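Long-range contacts in cysteine synthase (Fusobacterium nucleatum subsp. nucleatum, PDB 5Z5C), which uses pyridoxal 5'-phosphate to produce hydrogen sulfide, probably from L-cysteine, and is assigned to the cysteine synthase family: residues 257-262 with 273-278; 210-215 with 250-255. One frame throughout, in Å; residues are numbered along the deposited sequence.

Interaction 1 of 2, residues 257-262 with 273-278. With PLP (pyridoxal-5'-phosphate), chain G.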
loop_
_atom_site.group_PDB
_atom_site.type_symbol
_atom_site.label_atom_id
_atom_site.label_comp_id
_atom_site.label_asym_id
_atom_site.label_seq_id
_atom_site.Cartn_x
_atom_site.Cartn_y
_atom_site.Cartn_z
ATOM N N GLY B 257 -20.549 -13.098 2.427
ATOM C CA GLY B 257 -20.540 -13.427 0.985
ATOM C C GLY B 257 -20.804 -12.219 0.116
ATOM O O GLY B 257 -20.133 -12.023 -0.895
ATOM N N ASP B 258 -21.792 -11.435 0.535
ATOM C CA ASP B 258 -22.215 -10.170 -0.110
ATOM C C ASP B 258 -21.055 -9.137 -0.072
ATOM O O ASP B 258 -20.807 -8.403 -1.051
ATOM C CB ASP B 258 -23.467 -9.681 0.630
ATOM C CG ASP B 258 -24.346 -8.727 -0.152
ATOM O OD1 ASP B 258 -24.131 -8.538 -1.381
ATOM O OD2 ASP B 258 -25.269 -8.164 0.457
ATOM N N ALA B 259 -20.343 -9.105 1.059
ATOM C CA ALA B 259 -19.127 -8.287 1.190
ATOM C C ALA B 259 -18.054 -8.765 0.201
ATOM O O ALA B 259 -17.453 -7.972 -0.496
ATOM C CB ALA B 259 -18.571 -8.341 2.612
ATOM N N ILE B 260 -17.834 -10.069 0.141
ATOM C CA ILE B 260 -16.823 -10.621 -0.753
ATOM C C ILE B 260 -17.122 -10.292 -2.201
ATOM O O ILE B 260 -16.215 -9.844 -2.914
ATOM C CB ILE B 260 -16.641 -12.127 -0.555
ATOM C CG1 ILE B 260 -15.879 -12.366 0.761
ATOM C CG2 ILE B 260 -15.885 -12.755 -1.731
ATOM C CD1 ILE B 260 -15.919 -13.816 1.218
ATOM N N VAL B 261 -18.386 -10.484 -2.627
ATOM C CA VAL B 261 -18.756 -10.177 -4.000
ATOM C C VAL B 261 -18.573 -8.670 -4.254
ATOM O O VAL B 261 -18.057 -8.263 -5.309
ATOM C CB VAL B 261 -20.221 -10.608 -4.345
ATOM C CG1 VAL B 261 -20.724 -9.962 -5.627
ATOM C CG2 VAL B 261 -20.300 -12.129 -4.440
ATOM N N MET B 262 -18.979 -7.850 -3.314
ATOM C CA MET B 262 -18.843 -6.417 -3.510
ATOM C C MET B 262 -17.379 -5.998 -3.662
ATOM O O MET B 262 -17.080 -5.202 -4.534
ATOM C CB MET B 262 -19.484 -5.600 -2.411
ATOM C CG MET B 262 -19.691 -4.155 -2.809
ATOM S SD MET B 262 -20.740 -3.954 -4.295
ATOM C CE MET B 262 -19.636 -3.039 -5.368
ATOM N N VAL B 273 -9.393 -3.758 -2.896
ATOM C CA VAL B 273 -9.726 -3.565 -1.479
ATOM C C VAL B 273 -9.939 -4.832 -0.705
ATOM O O VAL B 273 -10.253 -5.893 -1.272
ATOM C CB VAL B 273 -10.974 -2.687 -1.304
ATOM C CG1 VAL B 273 -10.753 -1.303 -1.893
ATOM C CG2 VAL B 273 -12.213 -3.337 -1.875
ATOM N N GLY B 274 -9.847 -4.687 0.607
ATOM C CA GLY B 274 -10.124 -5.782 1.529
ATOM C C GLY B 274 -11.608 -6.087 1.647
ATOM O O GLY B 274 -12.454 -5.327 1.166
ATOM N N ILE B 275 -11.901 -7.215 2.292
ATOM C CA ILE B 275 -13.256 -7.717 2.415
ATOM C C ILE B 275 -14.103 -6.727 3.206
ATOM O O ILE B 275 -15.208 -6.419 2.757
ATOM C CB ILE B 275 -13.334 -9.163 2.977
ATOM C CG1 ILE B 275 -12.583 -10.139 2.087
ATOM C CG2 ILE B 275 -14.788 -9.635 3.065
ATOM C CD1 ILE B 275 -12.115 -11.419 2.790
ATOM N N SER B 276 -13.569 -6.167 4.295
ATOM C CA SER B 276 -14.292 -5.135 5.063
ATOM C C SER B 276 -14.647 -3.865 4.287
ATOM O O SER B 276 -15.656 -3.159 4.601
ATOM C CB SER B 276 -13.542 -4.754 6.332
ATOM O OG SER B 276 -12.482 -3.851 6.064
ATOM N N SER B 277 -13.862 -3.565 3.252
ATOM C CA SER B 277 -14.251 -2.478 2.358
ATOM C C SER B 277 -15.540 -2.809 1.580
ATOM O O SER B 277 -16.402 -1.938 1.388
ATOM C CB SER B 277 -13.117 -2.156 1.375
ATOM O OG SER B 277 -11.903 -1.903 2.059
ATOM N N GLY B 278 -15.626 -4.046 1.087
ATOM C CA GLY B 278 -16.801 -4.483 0.326
ATOM C C GLY B 278 -18.018 -4.440 1.232
ATOM O O GLY B 278 -19.078 -4.028 0.809
HETATM N N1 PLP G . -11.420 -3.334 8.453
HETATM C C2 PLP G . -10.124 -3.703 8.566
HETATM C C2A PLP G . -9.362 -4.301 7.416
HETATM C C3 PLP G . -9.433 -3.509 9.853
HETATM O O3 PLP G . -8.143 -3.870 10.009
HETATM C C4 PLP G . -10.185 -2.932 10.984
HETATM C C4A PLP G . -9.527 -2.732 12.294
HETATM C C5 PLP G . -11.594 -2.566 10.740
HETATM C C6 PLP G . -12.132 -2.799 9.475
HETATM C C5A PLP G . -12.409 -1.969 11.868
HETATM O O4P PLP G . -11.920 -0.692 12.307
HETATM P P PLP G . -11.990 -0.223 13.850
HETATM O O1P PLP G . -11.020 -1.113 14.572
HETATM O O2P PLP G . -11.636 1.243 13.807
HETATM O O3P PLP G . -13.446 -0.439 14.210
#
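A259 and I260 pack against I275 and G278 in a buried helix-helix contact of aliphatic side chains and close-set backbone between helix 256-263 and the first turn of helix 275-288; no hydrogen bond crosses it. G278 lets the backbones close in: having no side chain, it leaves its CA 3.6 Å from A259 O, and the CA atoms of the two residues are 4.5 Å apart. M262 lays its CB 3.6 Å from G278 O, then bends at chi2 and chi3, leading its end away from G278; it also touches F281 and I282 of helix 275-288. On the other flank I260 and I275 run alongside each other in the same direction, with I260 CG1 3.7 Å from I275 CG2. That methyl stands anti to the I275 backbone N (chi1 -59° for CG1), which also brings it to 4.0 Å from A259 CB. In this fold type II PLP enzyme, as in its cysteine synthase relatives, the start of helix 275-288 serves the cofactor: G274 is the N-cap residue, and S276, directed away from helix 256-263, donates its OG hydrogen to the pyridine N1 of PLP at 2.7 Å. N80, G188, T189, G190 and T192 also hydrogen-bond PLP.

Interaction 2 of 2, residues 210-215 with 250-255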
loop_
_atom_site.group_PDB
_atom_site.type_symbol
_atom_site.label_atom_id
_atom_site.label_comp_id
_atom_site.label_asym_id
_atom_site.label_seq_id
_atom_site.Cartn_x
_atom_site.Cartn_y
_atom_site.Cartn_z
ATOM N N CYS B 210 -23.982 4.829 11.403
ATOM C CA CYS B 210 -24.409 3.451 11.556
ATOM C C CYS B 210 -23.197 2.524 11.629
ATOM O O CYS B 210 -22.399 2.468 10.661
ATOM C CB CYS B 210 -25.317 3.041 10.390
ATOM S SG CYS B 210 -26.886 3.939 10.288
ATOM N N PRO B 211 -23.032 1.801 12.760
ATOM C CA PRO B 211 -21.957 0.831 12.830
ATOM C C PRO B 211 -22.375 -0.416 12.111
ATOM O O PRO B 211 -23.592 -0.722 12.016
ATOM C CB PRO B 211 -21.784 0.591 14.333
ATOM C CG PRO B 211 -23.173 0.786 14.892
ATOM C CD PRO B 211 -23.840 1.808 14.001
ATOM N N LEU B 212 -21.388 -1.148 11.597
ATOM C CA LEU B 212 -21.674 -2.292 10.775
ATOM C C LEU B 212 -21.118 -3.542 11.415
ATOM O O LEU B 212 -20.060 -3.520 12.026
ATOM C CB LEU B 212 -21.140 -2.052 9.352
ATOM C CG LEU B 212 -21.231 -3.194 8.327
ATOM C CD1 LEU B 212 -21.247 -2.655 6.921
ATOM C CD2 LEU B 212 -20.082 -4.195 8.497
ATOM N N GLU B 213 -21.857 -4.634 11.270
ATOM C CA GLU B 213 -21.452 -5.947 11.766
ATOM C C GLU B 213 -21.723 -6.955 10.647
ATOM O O GLU B 213 -22.481 -6.651 9.742
ATOM C CB GLU B 213 -22.270 -6.322 13.038
ATOM C CG GLU B 213 -23.721 -6.723 12.718
ATOM C CD GLU B 213 -24.682 -6.814 13.901
ATOM O OE1 GLU B 213 -24.220 -6.830 15.060
ATOM O OE2 GLU B 213 -25.906 -6.891 13.662
ATOM N N PRO B 214 -21.123 -8.142 10.702
ATOM C CA PRO B 214 -21.531 -9.239 9.826
ATOM C C PRO B 214 -22.840 -9.909 10.291
ATOM O O PRO B 214 -23.002 -10.217 11.454
ATOM C CB PRO B 214 -20.384 -10.244 9.934
ATOM C CG PRO B 214 -19.546 -9.800 11.058
ATOM C CD PRO B 214 -20.097 -8.544 11.654
ATOM N N LEU B 215 -23.763 -10.129 9.369
ATOM C CA LEU B 215 -24.982 -10.916 9.617
ATOM C C LEU B 215 -24.700 -12.340 10.134
ATOM O O LEU B 215 -25.495 -12.880 10.919
ATOM C CB LEU B 215 -25.774 -10.982 8.323
ATOM C CG LEU B 215 -27.225 -11.448 8.368
ATOM C CD1 LEU B 215 -28.053 -10.573 9.304
ATOM C CD2 LEU B 215 -27.797 -11.414 6.956
ATOM N N ASN B 250 -28.749 3.249 14.025
ATOM C CA ASN B 250 -29.007 1.784 13.974
ATOM C C ASN B 250 -27.951 0.930 13.253
ATOM O O ASN B 250 -27.465 1.310 12.191
ATOM C CB ASN B 250 -30.376 1.514 13.318
ATOM C CG ASN B 250 -31.533 1.819 14.247
ATOM O OD1 ASN B 250 -31.523 1.444 15.424
ATOM N ND2 ASN B 250 -32.532 2.492 13.729
ATOM N N VAL B 251 -27.689 -0.238 13.832
ATOM C CA VAL B 251 -26.781 -1.253 13.334
ATOM C C VAL B 251 -27.157 -1.694 11.929
ATOM O O VAL B 251 -28.329 -1.947 11.660
ATOM C CB VAL B 251 -26.757 -2.492 14.290
ATOM C CG1 VAL B 251 -25.922 -3.624 13.728
ATOM C CG2 VAL B 251 -26.235 -2.092 15.667
ATOM N N VAL B 252 -26.186 -1.719 11.004
ATOM C CA VAL B 252 -26.396 -2.347 9.674
ATOM C C VAL B 252 -25.617 -3.681 9.643
ATOM O O VAL B 252 -24.501 -3.794 10.202
ATOM C CB VAL B 252 -26.007 -1.442 8.448
ATOM C CG1 VAL B 252 -26.738 -0.105 8.515
ATOM C CG2 VAL B 252 -24.523 -1.211 8.333
ATOM N N SER B 253 -26.250 -4.697 9.060
ATOM C CA SER B 253 -25.750 -6.064 9.049
ATOM C C SER B 253 -25.533 -6.464 7.618
ATOM O O SER B 253 -26.425 -6.230 6.794
ATOM C CB SER B 253 -26.791 -7.001 9.630
ATOM O OG SER B 253 -26.958 -6.757 11.013
ATOM N N VAL B 254 -24.355 -7.018 7.302
ATOM C CA VAL B 254 -24.067 -7.473 5.929
ATOM C C VAL B 254 -23.551 -8.905 5.966
ATOM O O VAL B 254 -22.741 -9.267 6.836
ATOM C CB VAL B 254 -23.029 -6.574 5.223
ATOM C CG1 VAL B 254 -22.731 -7.061 3.807
ATOM C CG2 VAL B 254 -23.491 -5.117 5.217
ATOM N N ASP B 255 -24.033 -9.729 5.036
ATOM C CA ASP B 255 -23.569 -11.103 4.968
ATOM C C ASP B 255 -22.151 -11.131 4.351
ATOM O O ASP B 255 -21.895 -10.451 3.344
ATOM C CB ASP B 255 -24.522 -11.976 4.152
ATOM C CG ASP B 255 -24.054 -13.419 4.091
ATOM O OD1 ASP B 255 -23.158 -13.734 3.270
ATOM O OD2 ASP B 255 -24.536 -14.229 4.885
#
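L212 and V252 cross at a slant on one face of a parallel strand pair, 210-214 with 252-254, the latter an outermost strand of its four-stranded sheet. L212 CB rests 3.6 Å from V252 CG2, while its CD1, carried forward by a chi1 of 175°, settles in the notch between that methyl and V254 CG2, 3.7 Å from the latter. The V252 CG1 methyl turns back instead to C210 CB, so the valine fills the gap between C210 and L212. V184 of the next strand and N280 and I282 of helix 275-288 cover this face. On the reverse face E213 reaches back over strand 252-254, its chain extended beyond CG; the carboxylate settles across V251 CG1, with OE2 3.3 Å from that methyl. L215 CD1 packs on S253 CB from the other flank. Between the faces, P211 O receives V252 N, V252 O receives E213 N, and E213 O receives V254 N at 3.1 Å. A last bond, L215 N to V254 O at 2.9 Å, comes from 61° above the carbonyl plane, as the chain leaves the strand. S253 OG makes a weak 2.9 Å bond to E213 OE2, whereas OE1 takes the amide of S221 at helix 219-222. The buried carboxylate is met by several donors, which would probably favour its ionised form.

Interaction 2 comes first along the chain, and interaction 1 follows directly: strand 252-254 runs through D255, whose OD1 caps G257 N, into helix 256-263. The two centres lie about 13 Å apart and meet where V254 CG1 packs near the backbone N of A259. Helix 275-288 is common to both, since its first turn faces helix 256-263 in interaction 1 and its later residues I282 and M286 cover V254 of interaction 2. Together they join the edge of the parallel sheet to the helices beside it. The cofactor lies on the far side of helix 275-288 from helix 256-263, and the nearest atoms of the L212 side chain, in interaction 2, and PLP are about 8 Å apart.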